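Local coordinates for protein 2-aminomuconate 6-semialdehyde dehydrogenase (Burkholderia cenocepacia, PDB 4U3W) that probably oxidises 2-aminomuconate 6-semialdehyde to 2-aminomuconate with a nicotinamide cofactor, as a member of the aldehyde dehydrogenase family, at residues 164-169 / 245-250; 392-397 / 412-417; 42-47 / 345-350. All blocks are in the same frame, centred on the assembly; numbering follows the deposited sequence.

Contact 1 of 3, residues 164-169 / 245-250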
loop_
_atom_site.group_PDB
_atom_site.type_symbol
_atom_site.label_atom_id
_atom_site.label_comp_id
_atom_site.label_asym_id
_atom_site.label_seq_id
_atom_site.Cartn_x
_atom_site.Cartn_y
_atom_site.Cartn_z
ATOM N N GLY A 164 -13.352 16.535 -12.942
ATOM C CA GLY A 164 -14.405 17.462 -13.310
ATOM C C GLY A 164 -15.403 16.809 -14.254
ATOM O O GLY A 164 -16.385 16.156 -13.798
ATOM N N VAL A 165 -15.163 17.009 -15.555
ATOM C CA VAL A 165 -16.026 16.483 -16.590
ATOM C C VAL A 165 -15.202 15.512 -17.447
ATOM O O VAL A 165 -14.202 15.887 -18.065
ATOM C CB VAL A 165 -16.600 17.585 -17.491
ATOM C CG1 VAL A 165 -17.485 16.951 -18.563
ATOM C CG2 VAL A 165 -17.402 18.625 -16.643
ATOM N N ILE A 166 -15.622 14.261 -17.492
ATOM C CA ILE A 166 -14.887 13.272 -18.278
ATOM C C ILE A 166 -15.597 13.060 -19.604
ATOM O O ILE A 166 -16.773 12.770 -19.585
ATOM C CB ILE A 166 -14.828 11.915 -17.587
ATOM C CG1 ILE A 166 -14.331 12.072 -16.151
ATOM C CG2 ILE A 166 -13.940 10.934 -18.450
ATOM C CD1 ILE A 166 -12.879 12.369 -16.075
ATOM N N GLY A 167 -14.880 13.166 -20.723
ATOM C CA GLY A 167 -15.444 12.852 -22.016
ATOM C C GLY A 167 -15.101 11.394 -22.352
ATOM O O GLY A 167 -13.939 11.009 -22.262
ATOM N N ILE A 168 -16.113 10.604 -22.717
ATOM C CA ILE A 168 -15.958 9.140 -22.895
ATOM C C ILE A 168 -16.380 8.776 -24.312
ATOM O O ILE A 168 -17.530 9.005 -24.706
ATOM C CB ILE A 168 -16.801 8.343 -21.879
ATOM C CG1 ILE A 168 -16.260 8.552 -20.424
ATOM C CG2 ILE A 168 -16.797 6.810 -22.251
ATOM C CD1 ILE A 168 -17.120 7.897 -19.353
ATOM N N ILE A 169 -15.444 8.265 -25.100
ATOM C CA ILE A 169 -15.763 7.865 -26.450
ATOM C C ILE A 169 -15.574 6.337 -26.552
ATOM O O ILE A 169 -14.463 5.850 -26.367
ATOM C CB ILE A 169 -14.897 8.566 -27.435
ATOM C CG1 ILE A 169 -15.283 10.077 -27.446
ATOM C CG2 ILE A 169 -15.136 8.055 -28.840
ATOM C CD1 ILE A 169 -14.219 10.942 -27.940
ATOM N N ALA A 245 -10.887 15.670 -19.260
ATOM C CA ALA A 245 -10.153 14.462 -19.652
ATOM C C ALA A 245 -10.907 13.782 -20.767
ATOM O O ALA A 245 -12.121 13.983 -20.869
ATOM C CB ALA A 245 -10.026 13.487 -18.477
ATOM N N ILE A 246 -10.202 12.954 -21.554
ATOM C CA ILE A 246 -10.837 12.095 -22.544
ATOM C C ILE A 246 -10.375 10.655 -22.237
ATOM O O ILE A 246 -9.177 10.427 -22.096
ATOM C CB ILE A 246 -10.428 12.415 -23.983
ATOM C CG1 ILE A 246 -10.979 13.770 -24.413
ATOM C CG2 ILE A 246 -10.985 11.354 -24.973
ATOM C CD1 ILE A 246 -12.528 13.737 -24.569
ATOM N N THR A 247 -11.315 9.723 -22.126
ATOM C CA THR A 247 -10.953 8.292 -22.047
ATOM C C THR A 247 -11.496 7.726 -23.327
ATOM O O THR A 247 -12.562 8.138 -23.853
ATOM C CB THR A 247 -11.488 7.611 -20.764
ATOM O OG1 THR A 247 -10.977 6.256 -20.685
ATOM C CG2 THR A 247 -13.009 7.567 -20.799
ATOM N N PHE A 248 -10.697 6.878 -23.939
ATOM C CA PHE A 248 -11.022 6.449 -25.276
ATOM C C PHE A 248 -10.562 4.994 -25.438
ATOM O O PHE A 248 -9.484 4.654 -25.000
ATOM C CB PHE A 248 -10.365 7.351 -26.324
ATOM C CG PHE A 248 -10.466 6.802 -27.735
ATOM C CD1 PHE A 248 -11.659 6.858 -28.447
ATOM C CD2 PHE A 248 -9.348 6.186 -28.346
ATOM C CE1 PHE A 248 -11.745 6.312 -29.750
ATOM C CE2 PHE A 248 -9.421 5.663 -29.649
ATOM C CZ PHE A 248 -10.613 5.714 -30.349
ATOM N N THR A 249 -11.398 4.152 -26.028
ATOM C CA THR A 249 -10.977 2.785 -26.396
ATOM C C THR A 249 -11.241 2.657 -27.898
ATOM O O THR A 249 -12.360 2.920 -28.339
ATOM C CB THR A 249 -11.748 1.721 -25.594
ATOM O OG1 THR A 249 -11.516 1.929 -24.180
ATOM C CG2 THR A 249 -11.305 0.257 -25.968
ATOM N N GLY A 250 -10.235 2.282 -28.687
ATOM C CA GLY A 250 -10.459 2.124 -30.124
ATOM C C GLY A 250 -9.187 2.100 -30.952
ATOM O O GLY A 250 -8.120 1.750 -30.451
#
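I168 and T247 meet flank to flank on neighbouring parallel strands, in what is probably the Rossmann-like cofactor-binding domain of this aldehyde dehydrogenase. How unevenly a strand pair can pack is clear from its two faces. The tight face carries I166, I168, A245 and T247 and packs against helix 175-188. Here CG1 of I168 comes within 3.4 Å of CG2 of T247, closer than methyl and methylene groups usually settle. The threonine turns its hydroxyl anti to the backbone N (chi1 -174°), which leaves CG2 as the branch that presses on the isoleucine. OG1 is not idle: it is hydrogen-bonded to K182 NZ and to E485 OE2, so a buried polar atom has charged partners. Earlier along the strands, I166 CD1 rests on A245 CB at an ordinary 3.9 Å.

The other face, with I246, F248 and I169, is slacker and borders helices 233-238 and 252-261. I169 is the partly exposed member of this group. CB of I169 lies at the edge of the F248 ring, in the ring plane, and I169 CG2 reaches F248 CD1 at 3.7 Å, while I169 CD1 stays 4.4 Å from I246 CG2. Opposite I246 stands G167, whose bare CA leaves room for I246 CD1 at 4.0 Å.

Between the faces, G167 hydrogen-bonds through both its N-H and its carbonyl oxygen: the N-H goes to A245 O, and the oxygen receives the amide of T247. That second bond is 2.9 Å from T247 N to G167 O, with the donor nearly along the C=O axis. The next bond in the series, from I169 N to T247 O, spans 3.1 Å and is almost straight at hydrogen, 173°.

Contact 2 of 3, residues 392-397 / 412-417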
loop_
_atom_site.group_PDB
_atom_site.type_symbol
_atom_site.label_atom_id
_atom_site.label_comp_id
_atom_site.label_asym_id
_atom_site.label_seq_id
_atom_site.Cartn_x
_atom_site.Cartn_y
_atom_site.Cartn_z
ATOM N N PRO A 392 -14.973 -18.093 -39.915
ATOM C CA PRO A 392 -13.716 -18.241 -39.167
ATOM C C PRO A 392 -12.576 -18.641 -40.098
ATOM O O PRO A 392 -12.751 -19.555 -40.878
ATOM C CB PRO A 392 -13.992 -19.410 -38.186
ATOM C CG PRO A 392 -15.453 -19.677 -38.228
ATOM C CD PRO A 392 -16.014 -19.051 -39.494
ATOM N N THR A 393 -11.423 -17.993 -39.996
ATOM C CA THR A 393 -10.357 -18.204 -40.977
ATOM C C THR A 393 -9.029 -18.500 -40.286
ATOM O O THR A 393 -8.727 -17.904 -39.271
ATOM C CB THR A 393 -10.244 -16.960 -41.904
ATOM O OG1 THR A 393 -11.501 -16.781 -42.559
ATOM C CG2 THR A 393 -9.146 -17.096 -42.936
ATOM N N ILE A 394 -8.289 -19.480 -40.805
ATOM C CA ILE A 394 -6.956 -19.823 -40.319
ATOM C C ILE A 394 -5.975 -19.778 -41.501
ATOM O O ILE A 394 -6.248 -20.354 -42.542
ATOM C CB ILE A 394 -6.944 -21.250 -39.683
ATOM C CG1 ILE A 394 -7.884 -21.356 -38.468
ATOM C CG2 ILE A 394 -5.527 -21.714 -39.322
ATOM C CD1 ILE A 394 -8.104 -22.869 -38.082
ATOM N N TRP A 395 -4.847 -19.079 -41.336
ATOM C CA TRP A 395 -3.765 -19.053 -42.337
ATOM C C TRP A 395 -2.483 -19.713 -41.810
ATOM O O TRP A 395 -2.249 -19.740 -40.595
ATOM C CB TRP A 395 -3.412 -17.635 -42.724
ATOM C CG TRP A 395 -4.514 -16.869 -43.397
ATOM C CD1 TRP A 395 -5.375 -17.329 -44.345
ATOM C CD2 TRP A 395 -4.879 -15.503 -43.137
ATOM N NE1 TRP A 395 -6.259 -16.325 -44.695
ATOM C CE2 TRP A 395 -5.967 -15.198 -43.971
ATOM C CE3 TRP A 395 -4.373 -14.515 -42.291
ATOM C CZ2 TRP A 395 -6.572 -13.949 -43.973
ATOM C CZ3 TRP A 395 -4.972 -13.283 -42.281
ATOM C CH2 TRP A 395 -6.053 -13.002 -43.136
ATOM N N THR A 396 -1.654 -20.213 -42.733
ATOM C CA THR A 396 -0.251 -20.501 -42.450
ATOM C C THR A 396 0.676 -20.005 -43.585
ATOM O O THR A 396 0.199 -19.524 -44.627
ATOM C CB THR A 396 0.003 -22.043 -42.238
ATOM O OG1 THR A 396 -0.471 -22.755 -43.378
ATOM C CG2 THR A 396 -0.731 -22.562 -41.013
ATOM N N GLY A 397 1.994 -20.115 -43.399
ATOM C CA GLY A 397 2.921 -19.845 -44.504
ATOM C C GLY A 397 3.396 -18.416 -44.693
ATOM O O GLY A 397 4.164 -18.143 -45.590
ATOM N N PRO A 412 -12.322 -12.560 -37.581
ATOM C CA PRO A 412 -12.176 -13.932 -37.061
ATOM C C PRO A 412 -11.116 -14.677 -37.834
ATOM O O PRO A 412 -11.403 -15.496 -38.703
ATOM C CB PRO A 412 -13.563 -14.566 -37.284
ATOM C CG PRO A 412 -14.062 -13.834 -38.591
ATOM C CD PRO A 412 -13.523 -12.404 -38.438
ATOM N N VAL A 413 -9.871 -14.377 -37.494
ATOM C CA VAL A 413 -8.752 -14.919 -38.234
ATOM C C VAL A 413 -7.532 -15.024 -37.315
ATOM O O VAL A 413 -7.365 -14.247 -36.362
ATOM C CB VAL A 413 -8.451 -14.041 -39.481
ATOM C CG1 VAL A 413 -7.967 -12.623 -39.074
ATOM C CG2 VAL A 413 -7.473 -14.720 -40.404
ATOM N N CYS A 414 -6.716 -16.042 -37.561
ATOM C CA CYS A 414 -5.406 -16.127 -36.951
ATOM C C CYS A 414 -4.478 -16.731 -37.985
ATOM O O CYS A 414 -4.907 -17.561 -38.791
ATOM C CB CYS A 414 -5.419 -16.990 -35.663
ATOM S SG CYS A 414 -6.019 -18.687 -35.826
ATOM N N HIS A 415 -3.217 -16.307 -37.937
ATOM C CA HIS A 415 -2.138 -16.954 -38.663
ATOM C C HIS A 415 -1.367 -17.863 -37.649
ATOM O O HIS A 415 -1.123 -17.466 -36.528
ATOM C CB HIS A 415 -1.193 -15.921 -39.308
ATOM C CG HIS A 415 0.017 -16.533 -39.951
ATOM N ND1 HIS A 415 1.194 -16.768 -39.261
ATOM C CD2 HIS A 415 0.237 -16.975 -41.215
ATOM C CE1 HIS A 415 2.077 -17.335 -40.067
ATOM N NE2 HIS A 415 1.519 -17.480 -41.255
ATOM N N ILE A 416 -0.959 -19.053 -38.068
ATOM C CA ILE A 416 -0.175 -19.972 -37.192
ATOM C C ILE A 416 1.208 -20.214 -37.823
ATOM O O ILE A 416 1.290 -20.553 -39.016
ATOM C CB ILE A 416 -0.947 -21.318 -36.983
ATOM C CG1 ILE A 416 -2.422 -20.980 -36.705
ATOM C CG2 ILE A 416 -0.328 -22.208 -35.807
ATOM C CD1 ILE A 416 -3.348 -22.132 -36.449
ATOM N N ALA A 417 2.289 -20.034 -37.042
ATOM C CA ALA A 417 3.654 -20.333 -37.527
ATOM C C ALA A 417 4.340 -21.248 -36.553
ATOM O O ALA A 417 4.005 -21.233 -35.374
ATOM C CB ALA A 417 4.489 -19.072 -37.717
HETATM O O HOH W 1 3.235 -20.908 -40.951
#
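The carbonyl oxygen of W395 is gripped by two groups of the facing strand: the amide of I416, with I416 N to W395 O 2.9 Å, and the weakly polarised CA-H of H415. The two strands are the parallel neighbours of a beta-alpha-beta unit, joined through the short helix 403-406, in a sheet expected to belong to the catalytic domain of the family. The same pattern recurs at C414 O and T393 O. C414 O takes the W395 amide in its carbonyl plane, at 168° at hydrogen, together with the CA-H of I394, and T393 O takes C414 N and the CA-H of V413; P412 O receives T393 N.

On the side of the sheet bearing W395, the indole is the chief feature. With CG1 of V413 between the backbone N and the carbonyl carbon (chi1 65°), CG2 falls anti to the N, and that methyl stands over the six-membered ring of W395, 3.4 Å from the centroid and only 11° off the normal, a CH-pi contact. T393 lies beside V413, their CG2 methyls 3.9 Å apart, while its OG1 is held by G375 N and M391 O. F361 meets the indole with its ring nearly perpendicular.

On the side bearing I394, C414 and I416 the side-chain contacts among these three are apolar. I416 CD1 approaches I394 CG2 at 3.6 Å.

Toward the strand ends the H415 imidazole passes along the T396-G397 backbone, its NE2 hydrogen-bonded to L398 N. Beyond it a water links the loop residue G397 to the facing strand, accepting from G397 N at 2.9 Å and donating to I416 O at 2.8 Å.

Contact 3 of 3, residues 42-47 / 345-350; sequences LSPVDG and MGPLIS. With MG (magnesium ion), chain C.
P44 and P347 set their pyrrolidine rings at a slant to each other, CB of P44 lying 4.0 Å from CG of P347. Neither ring stacks on the other; ring carbons of both also meet backbone oxygens, two for P44 and one for P347. P44 CB faces a pair of oxygens of the other loop, 3.2 Å from L348 O and 3.3 Å from I349 O, and P347 CB in turn lies against P44 O. V45 joins from the flank: with CG2 anti to the carbonyl carbon and CG1 anti to the backbone N (chi1 176°), it is CG2 of V45 that comes to P347 CG, at 4.0 Å. No hydrogen bond runs directly between the two segments, yet both loops bond through their backbones to A388, by P44 and by L348.

The bend that presents P44 and V45 is an ST turn in the connection between strands 38-42 and 49-54. S43 OG accepts from V45 N at 2.9 Å and, weakly, from D46 N, while S43 O takes the amide of G47. The partner loop leads straight into helix 351-366, with S350 at the N-cap and its OG capping H353 N.

At the outer end the loops are linked through a magnesium ion. L42 O binds the magnesium directly at 2.5 Å, and E200 is the other protein residue of the site. Four waters join L42 O around the metal; one of them accepts from L42 N, and another donates to I349 O at 2.8 Å, so this carbonyl, already touched by P44 CB, lies in the second shell of the magnesium, reached through that water.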
loop_
_atom_site.group_PDB
_atom_site.type_symbol
_atom_site.label_atom_id
_atom_site.label_comp_id
_atom_site.label_asym_id
_atom_site.label_seq_id
_atom_site.Cartn_x
_atom_site.Cartn_y
_atom_site.Cartn_z
ATOM N N LEU A 42 -28.636 0.188 -38.473
ATOM C CA LEU A 42 -28.937 -0.997 -39.310
ATOM C C LEU A 42 -28.431 -2.274 -38.674
ATOM O O LEU A 42 -27.370 -2.280 -38.038
ATOM C CB LEU A 42 -28.321 -0.870 -40.701
ATOM C CG LEU A 42 -28.671 0.385 -41.477
ATOM C CD1 LEU A 42 -27.852 0.411 -42.773
ATOM C CD2 LEU A 42 -30.170 0.433 -41.743
ATOM N N SER A 43 -29.200 -3.356 -38.819
ATOM C CA SER A 43 -28.801 -4.669 -38.286
ATOM C C SER A 43 -27.606 -5.291 -39.027
ATOM O O SER A 43 -27.583 -5.349 -40.234
ATOM C CB SER A 43 -29.980 -5.652 -38.376
ATOM O OG SER A 43 -29.502 -6.963 -38.122
ATOM N N PRO A 44 -26.645 -5.846 -38.309
ATOM C CA PRO A 44 -25.564 -6.525 -39.019
ATOM C C PRO A 44 -25.957 -7.975 -39.385
ATOM O O PRO A 44 -25.217 -8.675 -40.030
ATOM C CB PRO A 44 -24.438 -6.501 -38.001
ATOM C CG PRO A 44 -25.165 -6.619 -36.686
ATOM C CD PRO A 44 -26.419 -5.798 -36.858
ATOM N N VAL A 45 -27.119 -8.414 -38.929
ATOM C CA VAL A 45 -27.589 -9.771 -39.266
ATOM C C VAL A 45 -28.313 -9.779 -40.633
ATOM O O VAL A 45 -28.065 -10.664 -41.461
ATOM C CB VAL A 45 -28.540 -10.326 -38.214
ATOM C CG1 VAL A 45 -29.084 -11.699 -38.659
ATOM C CG2 VAL A 45 -27.805 -10.467 -36.866
ATOM N N ASP A 46 -29.215 -8.823 -40.878
ATOM C CA ASP A 46 -29.941 -8.822 -42.173
ATOM C C ASP A 46 -30.031 -7.431 -42.825
ATOM O O ASP A 46 -30.739 -7.243 -43.830
ATOM C CB ASP A 46 -31.358 -9.393 -42.016
ATOM C CG ASP A 46 -32.216 -8.577 -41.042
ATOM O OD1 ASP A 46 -31.850 -7.396 -40.731
ATOM O OD2 ASP A 46 -33.269 -9.126 -40.612
ATOM N N GLY A 47 -29.342 -6.448 -42.266
ATOM C CA GLY A 47 -29.342 -5.106 -42.868
ATOM C C GLY A 47 -30.594 -4.261 -42.694
ATOM O O GLY A 47 -30.665 -3.105 -43.175
ATOM N N MET A 345 -21.277 -18.359 -33.664
ATOM C CA MET A 345 -20.543 -17.155 -34.043
ATOM C C MET A 345 -21.492 -16.217 -34.832
ATOM O O MET A 345 -22.197 -16.665 -35.734
ATOM C CB MET A 345 -19.291 -17.508 -34.889
ATOM C CG MET A 345 -18.278 -16.321 -34.976
ATOM S SD MET A 345 -16.787 -16.560 -35.987
ATOM C CE MET A 345 -17.405 -16.061 -37.573
ATOM N N GLY A 346 -21.494 -14.937 -34.492
ATOM C CA GLY A 346 -22.334 -13.939 -35.184
ATOM C C GLY A 346 -21.627 -13.221 -36.334
ATOM O O GLY A 346 -20.530 -13.598 -36.710
ATOM N N PRO A 347 -22.282 -12.197 -36.913
ATOM C CA PRO A 347 -21.716 -11.406 -38.008
ATOM C C PRO A 347 -20.644 -10.387 -37.502
ATOM O O PRO A 347 -20.555 -10.119 -36.290
ATOM C CB PRO A 347 -22.951 -10.616 -38.538
ATOM C CG PRO A 347 -23.789 -10.387 -37.344
ATOM C CD PRO A 347 -23.605 -11.704 -36.484
ATOM N N LEU A 348 -19.885 -9.803 -38.422
ATOM C CA LEU A 348 -19.166 -8.531 -38.133
ATOM C C LEU A 348 -20.142 -7.395 -37.946
ATOM O O LEU A 348 -21.365 -7.499 -38.241
ATOM C CB LEU A 348 -18.186 -8.183 -39.245
ATOM C CG LEU A 348 -17.184 -9.323 -39.487
ATOM C CD1 LEU A 348 -16.255 -8.975 -40.688
ATOM C CD2 LEU A 348 -16.384 -9.704 -38.277
ATOM N N ILE A 349 -19.612 -6.283 -37.419
ATOM C CA ILE A 349 -20.458 -5.203 -36.986
ATOM C C ILE A 349 -21.205 -4.537 -38.135
ATOM O O ILE A 349 -22.281 -3.991 -37.909
ATOM C CB ILE A 349 -19.629 -4.106 -36.207
ATOM C CG1 ILE A 349 -20.548 -3.121 -35.510
ATOM C CG2 ILE A 349 -18.578 -3.429 -37.123
ATOM C CD1 ILE A 349 -21.416 -3.816 -34.434
ATOM N N SER A 350 -20.635 -4.560 -39.335
ATOM C CA SER A 350 -21.197 -3.730 -40.429
ATOM C C SER A 350 -20.682 -4.228 -41.758
ATOM O O SER A 350 -19.649 -4.890 -41.803
ATOM C CB SER A 350 -20.806 -2.237 -40.285
ATOM O OG SER A 350 -19.437 -2.113 -40.661
HETATM MG MG MG C . -25.081 -1.241 -38.013
HETATM O O HOH W 2 -25.825 0.733 -38.051
HETATM O O HOH W 3 -24.345 -2.952 -39.515
HETATM O O HOH W 4 -24.459 0.120 -40.126
HETATM O O HOH W 5 -25.896 -1.111 -35.985
#

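Contacts 1 and 2 are both buried pairs of parallel strands, but they belong to different sheets on opposite sides of the chain's centre, with their nearest atoms about 16 Å apart. Contact 1 fixes two strands of mainly aliphatic residues and threonines, with buried hydroxyls answered by charged groups; contact 2 relies more on aromatic packing and ends in a water bridge. Contact 3 has no strand pairing: prolines meet carbonyls, and a hydrated magnesium ion links the outer end, where L42 is exposed. It leans directly on contact 2, since M345 CE packs against P392 CD at 3.8 Å, whereas the nearest atoms of contacts 1 and 3 are about 12 Å apart.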